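Local structure of exopolyphosphatase (Aquifex aeolicus, 1T6C) at residues Arg25-Gln30 against Gly299-Val304; Val82-Ala87 against Val309-His314; Glu101-Val106 against Leu112-Ile117. The protein probably hydrolyses phosphoanhydride bonds in polyphosphate and guanosine pentaphosphate, as a calcium-binding member of the Ppx/GppA family. All coordinates share one frame; numbering follows the deposited sequence.

Interaction 1: Arg25-Gln30 against Gly299-Val304; sequences RLTIAQ and GLREGV
Arg25 and Arg301 reach each other because both start with CG beside the backbone N and then turn far down the chain. In Arg25 the bend is at chi3 (65°). In the conformer given, the guanidinium lies flat on that of Arg301, with the centres 3.4 Å apart and the planes 21° from parallel. The stack is offset: Arg25 NH1 lies over one face of the Arg301 group, toward its rim. Further back, Arg25 NE is 3.5 Å from Arg301 NE, and Arg25 CD packs beside the same nitrogen. Arg301 has two deposited conformers, and the stack belongs to one. The very short approach of the two terminal nitrogens is therefore doubtful. Asp18 forms a salt bridge with Arg301 NE and probably offsets part of the paired positive charge. On the strand, Thr27 turns its hydroxyl to the root of Arg301, with OG1 4.1 Å from Arg301 CB. This is packing. At the start of the helix, Glu302 OE1 accepts a 2.9 Å bond from Gly299 N, the N-cap, on the anti side, 31° out of the carboxylate plane. It is one half of a capping box. The contact sets helix 300-313 against strand 23-32 of the first sheet. The Arg301 side chain lies about 10 Å from the bound calcium ion, consistent with a place beside the interdomain cleft of the actin-like fold.

Interaction 2: Val82-Ala87 against Val309-His314; sequences VERVKA and VLKENH
Arg84 NH1 donates a 3.0 Å hydrogen bond to Glu312 OE1, and the pair is a salt bridge. The bond is bent, at 146° on the hydrogen. It meets OE1 nearly along the C-O direction, while the oxygen is tilted out of the guanidinium plane. The two flat groups are strongly turned, with planes 59° apart. Glu312 gets there by a bend at chi2 (65°), which folds its carboxylate back toward Arg84 CD. One face of the guanidinium lies against the helix, over the backbone N of Glu312. Lys311 adds its aliphatic part: Arg84 NH2 is 3.4 Å from Lys311 CB and also lies near CD. The stronger partner of Arg84 is Glu308, one turn earlier, which forms a salt bridge with NE. With an alanine here, Glu312 would probably lose its salt-bridge partner and Glu308 its main one, and the methylenes of Lys311 would lose their cover. The contact is at the surface. Strand 84-89 lies beside strand 12-19 in the first sheet, and helix 300-313 packs against that sheet, with Glu312 touching Met12 of strand 12-19 and Val309 touching Ile31 of strand 23-32.

Interaction 3: Glu101-Val106 against Leu112-Ile117; sequences EFLERV and LVVEVI
Leu103 and Val106 meet Leu112, Val114 and Val116 with no flat side-chain group between them. The flat groups involved are peptide units, touched at their polar atoms. Val106 CG1 comes within 3.5 Å of Leu112 O. The ring of Phe102 takes no part here and packs instead on Ile63 and Thr66 of helix 60-79, with Leu48 and Leu58 also beside it. The rest of the contact is branched aliphatic packing. Val106 carries CG1 anti to the backbone N (chi1 176°), and this methyl meets Val114 CG2 at 3.9 Å. Leu103 divides its two methyls between two residues of the strand. CD2 lies 3.9 Å from Val114 CB, and CD1 lies 3.7 Å from Val116 CG2. In both pairs the side chains cross at about a right angle. Leu103 has two deposited conformers, so these methyl contacts describe one of them. One water joins three backbone atoms. It donates to Leu103 O at 2.7 Å and to Leu112 O at 3.0 Å. It accepts a bond from Val114 N at 3.0 Å. The water thus ties the helix backbone to Leu112 and Val114. Val114 also rests on Ala87 and Ala89 of the neighbouring strand, so it is wedged between that strand and the helix. Locally helix 101-106 runs nearly antiparallel to strand 114-116, at 158°, with a closest axis approach of 9.5 Å. The chain runs from strand 84-89 through the short helix 91-94 and helix 99-109 to strand 114-116, and the two strands are parallel neighbours. This is the beta-alpha-beta crossover that closes the edge of the first sheet in this actin-like fold.

How the interactions relate
All three contacts are built on the five-stranded sheet of the first domain. Interactions 1 and 2 share helix 300-313, held near its start and near its end. They touch through Val304 on Lys86 and Ile28 on Val82. Interaction 3 uses helix 99-109 instead, and its strand is the neighbour of the one in interaction 2. Lys86 to Glu115 is a salt bridge between these two. The chemistry follows position. Interaction 1 is partly buried, near the calcium ion, and stacks two arginines. Interaction 2 is on the surface and is ionic. Interaction 3 is partly buried, aliphatic and water-bridged, far from the metal.

Interaction 1: Arg25-Gln30 against Gly299-Val304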
loop_
_atom_site.group_PDB
_atom_site.type_symbol
_atom_site.label_atom_id
_atom_site.label_comp_id
_atom_site.label_asym_id
_atom_site.label_seq_id
_atom_site.Cartn_x
_atom_site.Cartn_y
_atom_site.Cartn_z
ATOM N N ARG A 25 6.779 -7.523 -7.628
ATOM C CA ARG A 25 7.602 -6.306 -7.666
ATOM C C ARG A 25 8.910 -6.465 -6.943
ATOM O O ARG A 25 8.943 -7.093 -5.885
ATOM C CB ARG A 25 6.832 -5.147 -7.099
ATOM C CG ARG A 25 5.676 -4.738 -8.034
ATOM C CD ARG A 25 4.928 -3.565 -7.629
ATOM N NE ARG A 25 5.751 -2.378 -7.652
ATOM C CZ ARG A 25 5.274 -1.166 -7.474
ATOM N NH1 ARG A 25 3.978 -0.979 -7.293
ATOM N NH2 ARG A 25 6.106 -0.138 -7.495
ATOM N N LEU A 26 9.950 -5.896 -7.537
ATOM C CA LEU A 26 11.322 -5.926 -7.013
ATOM C C LEU A 26 11.764 -4.483 -6.750
ATOM O O LEU A 26 11.554 -3.592 -7.581
ATOM C CB LEU A 26 12.271 -6.539 -8.043
ATOM C CG LEU A 26 13.775 -6.415 -7.751
ATOM C CD1 LEU A 26 14.173 -7.250 -6.520
ATOM C CD2 LEU A 26 14.609 -6.783 -8.981
ATOM N N THR A 27 12.377 -4.254 -5.597
ATOM C CA THR A 27 12.971 -2.985 -5.246
ATOM C C THR A 27 14.386 -3.205 -4.704
ATOM O O THR A 27 14.567 -4.002 -3.823
ATOM C CB THR A 27 12.112 -2.250 -4.176
ATOM O OG1 THR A 27 10.731 -2.200 -4.589
ATOM C CG2 THR A 27 12.590 -0.801 -4.005
ATOM N N ILE A 28 15.372 -2.526 -5.272
ATOM C CA ILE A 28 16.764 -2.633 -4.841
ATOM C C ILE A 28 17.180 -1.257 -4.372
ATOM O O ILE A 28 16.922 -0.269 -5.067
ATOM C CB ILE A 28 17.717 -3.119 -5.942
ATOM C CG1 ILE A 28 17.286 -4.481 -6.515
ATOM C CG2 ILE A 28 19.129 -3.212 -5.394
ATOM C CD1 ILE A 28 18.206 -5.054 -7.579
ATOM N N ALA A 29 17.820 -1.195 -3.206
ATOM C CA ALA A 29 18.271 0.070 -2.642
ATOM C C ALA A 29 19.732 -0.072 -2.244
ATOM O O ALA A 29 20.213 -1.180 -1.994
ATOM C CB ALA A 29 17.448 0.434 -1.487
ATOM N N GLN A 30 20.429 1.055 -2.207
ATOM C CA GLN A 30 21.740 1.116 -1.540
ATOM C C GLN A 30 21.602 1.850 -0.230
ATOM O O GLN A 30 20.798 2.762 -0.114
ATOM C CB GLN A 30 22.775 1.791 -2.446
ATOM C CG GLN A 30 22.501 3.208 -2.809
ATOM C CD GLN A 30 23.781 4.012 -3.132
ATOM O OE1 GLN A 30 23.950 5.166 -2.661
ATOM N NE2 GLN A 30 24.667 3.414 -3.928
ATOM N N GLY A 299 5.927 2.789 1.575
ATOM C CA GLY A 299 5.090 1.895 2.338
ATOM C C GLY A 299 5.771 0.546 2.467
ATOM O O GLY A 299 6.994 0.469 2.660
ATOM N N LEU A 300 4.988 -0.520 2.363
ATOM C CA LEU A 300 5.481 -1.895 2.540
ATOM C C LEU A 300 6.803 -2.195 1.843
ATOM O O LEU A 300 7.745 -2.640 2.491
ATOM C CB LEU A 300 4.428 -2.907 2.050
ATOM C CG LEU A 300 4.845 -4.386 1.922
ATOM C CD1 LEU A 300 5.303 -4.953 3.279
ATOM C CD2 LEU A 300 3.752 -5.185 1.340
ATOM N N ARG A 301 6.862 -2.000 0.519
ATOM C CA ARG A 301 8.023 -2.414 -0.242
ATOM C C ARG A 301 9.309 -1.760 0.241
ATOM O O ARG A 301 10.349 -2.366 0.309
ATOM C CB ARG A 301 7.826 -2.087 -1.703
ATOM C CG ARG A 301 6.818 -2.956 -2.341
ATOM C CD ARG A 301 6.641 -2.605 -3.814
ATOM N NE ARG A 301 5.251 -2.673 -4.165
ATOM C CZ ARG A 301 4.424 -1.646 -4.238
ATOM N NH1 ARG A 301 4.827 -0.410 -4.012
ATOM N NH2 ARG A 301 3.166 -1.866 -4.566
ATOM N N GLU A 302 9.206 -0.491 0.589
ATOM C CA GLU A 302 10.366 0.244 1.078
ATOM C C GLU A 302 10.626 -0.067 2.559
ATOM O O GLU A 302 11.768 -0.057 3.012
ATOM C CB GLU A 302 10.186 1.739 0.862
ATOM C CG GLU A 302 10.039 2.172 -0.597
ATOM C CD GLU A 302 8.644 2.013 -1.201
ATOM O OE1 GLU A 302 7.643 1.777 -0.474
ATOM O OE2 GLU A 302 8.549 2.143 -2.462
ATOM N N GLY A 303 9.582 -0.377 3.307
ATOM C CA GLY A 303 9.724 -0.719 4.727
ATOM C C GLY A 303 10.446 -2.027 4.930
ATOM O O GLY A 303 11.148 -2.219 5.922
ATOM N N VAL A 304 10.262 -2.956 3.993
ATOM C CA VAL A 304 11.059 -4.168 4.017
ATOM C C VAL A 304 12.564 -3.850 3.898
ATOM O O VAL A 304 13.398 -4.475 4.564
ATOM C CB VAL A 304 10.600 -5.140 2.898
ATOM C CG1 VAL A 304 11.564 -6.337 2.746
ATOM C CG2 VAL A 304 9.177 -5.643 3.166
#

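Interaction 2: Val82-Ala87 against Val309-His314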
loop_
_atom_site.group_PDB
_atom_site.type_symbol
_atom_site.label_atom_id
_atom_site.label_comp_id
_atom_site.label_asym_id
_atom_site.label_seq_id
_atom_site.Cartn_x
_atom_site.Cartn_y
_atom_site.Cartn_z
ATOM N N VAL A 82 23.436 -7.850 -4.421
ATOM C CA VAL A 82 22.573 -7.484 -3.302
ATOM C C VAL A 82 22.882 -8.409 -2.149
ATOM O O VAL A 82 22.880 -9.615 -2.308
ATOM C CB VAL A 82 21.084 -7.595 -3.690
ATOM C CG1 VAL A 82 20.209 -7.360 -2.462
ATOM C CG2 VAL A 82 20.758 -6.644 -4.834
ATOM N N GLU A 83 23.186 -7.840 -1.003
ATOM C CA GLU A 83 23.612 -8.614 0.166
ATOM C C GLU A 83 22.481 -9.136 1.056
ATOM O O GLU A 83 22.621 -10.177 1.703
ATOM C CB GLU A 83 24.603 -7.777 0.959
ATOM C CG GLU A 83 25.946 -7.731 0.210
ATOM C CD GLU A 83 27.046 -7.016 0.973
ATOM O OE1 GLU A 83 27.656 -7.633 1.883
ATOM O OE2 GLU A 83 27.296 -5.849 0.651
ATOM N N ARG A 84 21.358 -8.419 1.091
ATOM C CA ARG A 84 20.210 -8.819 1.911
ATOM C C ARG A 84 18.957 -8.700 1.071
ATOM O O ARG A 84 18.729 -7.639 0.489
ATOM C CB ARG A 84 20.058 -7.960 3.164
ATOM C CG ARG A 84 21.289 -7.913 4.065
ATOM C CD ARG A 84 21.062 -7.153 5.373
ATOM N NE ARG A 84 20.076 -7.872 6.166
ATOM C CZ ARG A 84 20.333 -8.717 7.182
ATOM N NH1 ARG A 84 21.558 -8.929 7.641
ATOM N NH2 ARG A 84 19.316 -9.325 7.770
ATOM N N VAL A 85 18.194 -9.786 1.020
ATOM C CA VAL A 85 16.973 -9.900 0.220
ATOM C C VAL A 85 15.871 -10.464 1.109
ATOM O O VAL A 85 16.084 -11.471 1.808
ATOM C CB VAL A 85 17.161 -10.864 -0.939
ATOM C CG1 VAL A 85 15.854 -11.029 -1.710
ATOM C CG2 VAL A 85 18.277 -10.421 -1.821
ATOM N N LYS A 86 14.691 -9.839 1.072
ATOM C CA LYS A 86 13.520 -10.319 1.789
ATOM C C LYS A 86 12.360 -10.340 0.797
ATOM O O LYS A 86 12.076 -9.341 0.131
ATOM C CB LYS A 86 13.174 -9.441 2.987
ATOM C CG LYS A 86 11.908 -9.791 3.720
ATOM C CD LYS A 86 12.034 -11.096 4.471
ATOM C CE LYS A 86 10.710 -11.594 4.974
ATOM N NZ LYS A 86 10.921 -12.753 5.901
ATOM N N ALA A 87 11.741 -11.488 0.661
ATOM C CA ALA A 87 10.594 -11.650 -0.250
ATOM C C ALA A 87 9.355 -12.010 0.539
ATOM O O ALA A 87 9.394 -12.867 1.449
ATOM C CB ALA A 87 10.887 -12.695 -1.250
ATOM N N VAL A 309 17.967 -3.097 6.817
ATOM C CA VAL A 309 19.012 -2.208 7.321
ATOM C C VAL A 309 19.077 -2.243 8.847
ATOM O O VAL A 309 20.173 -2.359 9.423
ATOM C CB VAL A 309 18.808 -0.769 6.860
ATOM C CG1 VAL A 309 19.826 0.189 7.536
ATOM C CG2 VAL A 309 18.889 -0.682 5.319
ATOM N N LEU A 310 17.927 -2.161 9.508
ATOM C CA LEU A 310 17.899 -2.313 10.965
ATOM C C LEU A 310 18.478 -3.662 11.411
ATOM O O LEU A 310 19.185 -3.715 12.403
ATOM C CB LEU A 310 16.484 -2.115 11.539
ATOM C CG LEU A 310 15.839 -0.741 11.314
ATOM C CD1 LEU A 310 14.356 -0.778 11.677
ATOM C CD2 LEU A 310 16.541 0.383 12.078
ATOM N N LYS A 311 18.198 -4.742 10.692
ATOM C CA LYS A 311 18.698 -6.075 11.060
ATOM C C LYS A 311 20.224 -6.132 10.961
ATOM O O LYS A 311 20.890 -6.790 11.770
ATOM C CB LYS A 311 18.118 -7.156 10.155
ATOM C CG LYS A 311 16.750 -7.589 10.543
ATOM C CD LYS A 311 16.231 -8.611 9.567
ATOM C CE LYS A 311 14.734 -8.788 9.693
ATOM N NZ LYS A 311 14.299 -9.908 8.786
ATOM N N GLU A 312 20.750 -5.459 9.942
ATOM C CA GLU A 312 22.171 -5.434 9.659
ATOM C C GLU A 312 22.872 -4.707 10.800
ATOM O O GLU A 312 23.932 -5.146 11.250
ATOM C CB GLU A 312 22.416 -4.751 8.305
ATOM C CG GLU A 312 23.873 -4.632 7.873
ATOM C CD GLU A 312 24.543 -5.967 7.626
ATOM O OE1 GLU A 312 23.869 -6.996 7.494
ATOM O OE2 GLU A 312 25.782 -5.988 7.572
ATOM N N ASN A 313 22.247 -3.639 11.300
ATOM C CA ASN A 313 22.840 -2.791 12.339
ATOM C C ASN A 313 22.656 -3.285 13.770
ATOM O O ASN A 313 23.305 -2.762 14.677
ATOM C CB ASN A 313 22.279 -1.376 12.248
ATOM C CG ASN A 313 22.596 -0.710 10.928
ATOM O OD1 ASN A 313 21.964 0.290 10.555
ATOM N ND2 ASN A 313 23.569 -1.256 10.203
ATOM N N HIS A 314 21.794 -4.276 13.983
ATOM C CA HIS A 314 21.591 -4.844 15.313
ATOM C C HIS A 314 22.861 -5.517 15.823
ATOM O O HIS A 314 23.652 -6.042 15.038
ATOM C CB HIS A 314 20.453 -5.866 15.305
ATOM C CG HIS A 314 20.010 -6.283 16.676
ATOM N ND1 HIS A 314 20.518 -7.394 17.318
ATOM C CD2 HIS A 314 19.124 -5.722 17.534
ATOM C CE1 HIS A 314 19.955 -7.506 18.508
ATOM N NE2 HIS A 314 19.107 -6.504 18.663
#

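Interaction 3: Glu101-Val106 against Leu112-Ile117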
loop_
_atom_site.group_PDB
_atom_site.type_symbol
_atom_site.label_atom_id
_atom_site.label_comp_id
_atom_site.label_asym_id
_atom_site.label_seq_id
_atom_site.Cartn_x
_atom_site.Cartn_y
_atom_site.Cartn_z
ATOM N N GLU A 101 2.452 -25.262 -2.043
ATOM C CA GLU A 101 3.124 -25.962 -3.140
ATOM C C GLU A 101 3.817 -24.997 -4.121
ATOM O O GLU A 101 4.951 -25.235 -4.533
ATOM C CB GLU A 101 2.106 -26.855 -3.867
ATOM C CG GLU A 101 1.604 -28.001 -2.988
ATOM C CD GLU A 101 0.249 -27.759 -2.319
ATOM O OE1 GLU A 101 -0.028 -26.681 -1.721
ATOM O OE2 GLU A 101 -0.556 -28.703 -2.360
ATOM N N PHE A 102 3.149 -23.894 -4.441
ATOM C CA PHE A 102 3.752 -22.788 -5.181
ATOM C C PHE A 102 5.017 -22.243 -4.473
ATOM O O PHE A 102 6.055 -22.095 -5.098
ATOM C CB PHE A 102 2.727 -21.674 -5.374
ATOM C CG PHE A 102 3.315 -20.350 -5.750
ATOM C CD1 PHE A 102 4.075 -20.208 -6.900
ATOM C CD2 PHE A 102 3.091 -19.234 -4.955
ATOM C CE1 PHE A 102 4.596 -18.986 -7.243
ATOM C CE2 PHE A 102 3.630 -18.009 -5.280
ATOM C CZ PHE A 102 4.383 -17.879 -6.440
ATOM N N LEU A 103 4.931 -21.960 -3.173
ATOM C CA LEU A 103 6.095 -21.422 -2.460
ATOM C C LEU A 103 7.273 -22.403 -2.351
ATOM O O LEU A 103 8.453 -21.991 -2.295
ATOM C CB LEU A 103 5.703 -21.069 -1.020
ATOM C CG LEU A 103 4.597 -20.056 -0.759
ATOM C CD1 LEU A 103 4.206 -20.056 0.717
ATOM C CD2 LEU A 103 5.027 -18.694 -1.175
ATOM N N GLU A 104 6.953 -23.695 -2.263
ATOM C CA GLU A 104 7.970 -24.742 -2.317
ATOM C C GLU A 104 8.670 -24.773 -3.674
ATOM O O GLU A 104 9.883 -24.934 -3.751
ATOM C CB GLU A 104 7.364 -26.127 -2.007
ATOM C CG GLU A 104 8.310 -27.302 -2.259
ATOM C CD GLU A 104 9.505 -27.374 -1.325
ATOM O OE1 GLU A 104 9.540 -26.654 -0.300
ATOM O OE2 GLU A 104 10.403 -28.204 -1.599
ATOM N N ARG A 105 7.926 -24.616 -4.759
ATOM C CA ARG A 105 8.578 -24.513 -6.075
ATOM C C ARG A 105 9.527 -23.318 -6.118
ATOM O O ARG A 105 10.582 -23.391 -6.701
ATOM C CB ARG A 105 7.555 -24.371 -7.200
ATOM C CG ARG A 105 6.765 -25.629 -7.519
ATOM C CD ARG A 105 5.970 -25.495 -8.817
ATOM N NE ARG A 105 6.864 -25.335 -9.969
ATOM C CZ ARG A 105 6.480 -24.955 -11.185
ATOM N NH1 ARG A 105 5.199 -24.748 -11.459
ATOM N NH2 ARG A 105 7.387 -24.826 -12.144
ATOM N N VAL A 106 9.145 -22.212 -5.487
ATOM C CA VAL A 106 10.007 -21.044 -5.511
ATOM C C VAL A 106 11.328 -21.315 -4.765
ATOM O O VAL A 106 12.386 -20.931 -5.209
ATOM C CB VAL A 106 9.286 -19.786 -4.978
ATOM C CG1 VAL A 106 10.232 -18.597 -4.915
ATOM C CG2 VAL A 106 8.104 -19.446 -5.862
ATOM N N LEU A 112 14.850 -18.950 -3.408
ATOM C CA LEU A 112 14.349 -17.842 -2.603
ATOM C C LEU A 112 13.241 -18.353 -1.682
ATOM O O LEU A 112 12.349 -19.071 -2.139
ATOM C CB LEU A 112 13.781 -16.738 -3.498
ATOM C CG LEU A 112 14.372 -15.325 -3.505
ATOM C CD1 LEU A 112 15.808 -15.241 -3.085
ATOM C CD2 LEU A 112 14.168 -14.747 -4.901
ATOM N N VAL A 113 13.287 -17.976 -0.416
ATOM C CA VAL A 113 12.146 -18.121 0.493
ATOM C C VAL A 113 11.240 -16.895 0.384
ATOM O O VAL A 113 11.723 -15.775 0.449
ATOM C CB VAL A 113 12.594 -18.320 1.967
ATOM C CG1 VAL A 113 11.421 -18.370 2.890
ATOM C CG2 VAL A 113 13.381 -19.618 2.081
ATOM N N VAL A 114 9.953 -17.139 0.173
ATOM C CA VAL A 114 8.929 -16.092 0.175
ATOM C C VAL A 114 8.082 -16.326 1.435
ATOM O O VAL A 114 7.552 -17.412 1.641
ATOM C CB VAL A 114 8.024 -16.185 -1.054
ATOM C CG1 VAL A 114 6.900 -15.112 -0.970
ATOM C CG2 VAL A 114 8.821 -16.030 -2.336
ATOM N N GLU A 115 8.040 -15.326 2.309
ATOM C CA GLU A 115 7.238 -15.385 3.512
ATOM C C GLU A 115 5.854 -14.823 3.248
ATOM O O GLU A 115 5.729 -13.712 2.789
ATOM C CB GLU A 115 7.878 -14.570 4.623
ATOM C CG GLU A 115 7.098 -14.754 5.913
ATOM C CD GLU A 115 7.579 -13.879 7.041
ATOM O OE1 GLU A 115 8.458 -12.998 6.837
ATOM O OE2 GLU A 115 7.020 -14.070 8.146
ATOM N N VAL A 116 4.820 -15.613 3.537
ATOM C CA VAL A 116 3.445 -15.129 3.520
ATOM C C VAL A 116 3.232 -14.314 4.777
ATOM O O VAL A 116 3.427 -14.795 5.884
ATOM C CB VAL A 116 2.410 -16.274 3.429
ATOM C CG1 VAL A 116 1.009 -15.723 3.454
ATOM C CG2 VAL A 116 2.631 -17.048 2.186
ATOM N N ILE A 117 2.907 -13.042 4.603
ATOM C CA ILE A 117 2.730 -12.152 5.730
ATOM C C ILE A 117 1.271 -11.700 5.852
ATOM O O ILE A 117 0.511 -11.699 4.867
ATOM C CB ILE A 117 3.675 -10.932 5.690
ATOM C CG1 ILE A 117 3.424 -10.062 4.457
ATOM C CG2 ILE A 117 5.148 -11.393 5.729
ATOM C CD1 ILE A 117 4.197 -8.718 4.506
HETATM O O HOH W 1 9.442 -19.624 -1.414
#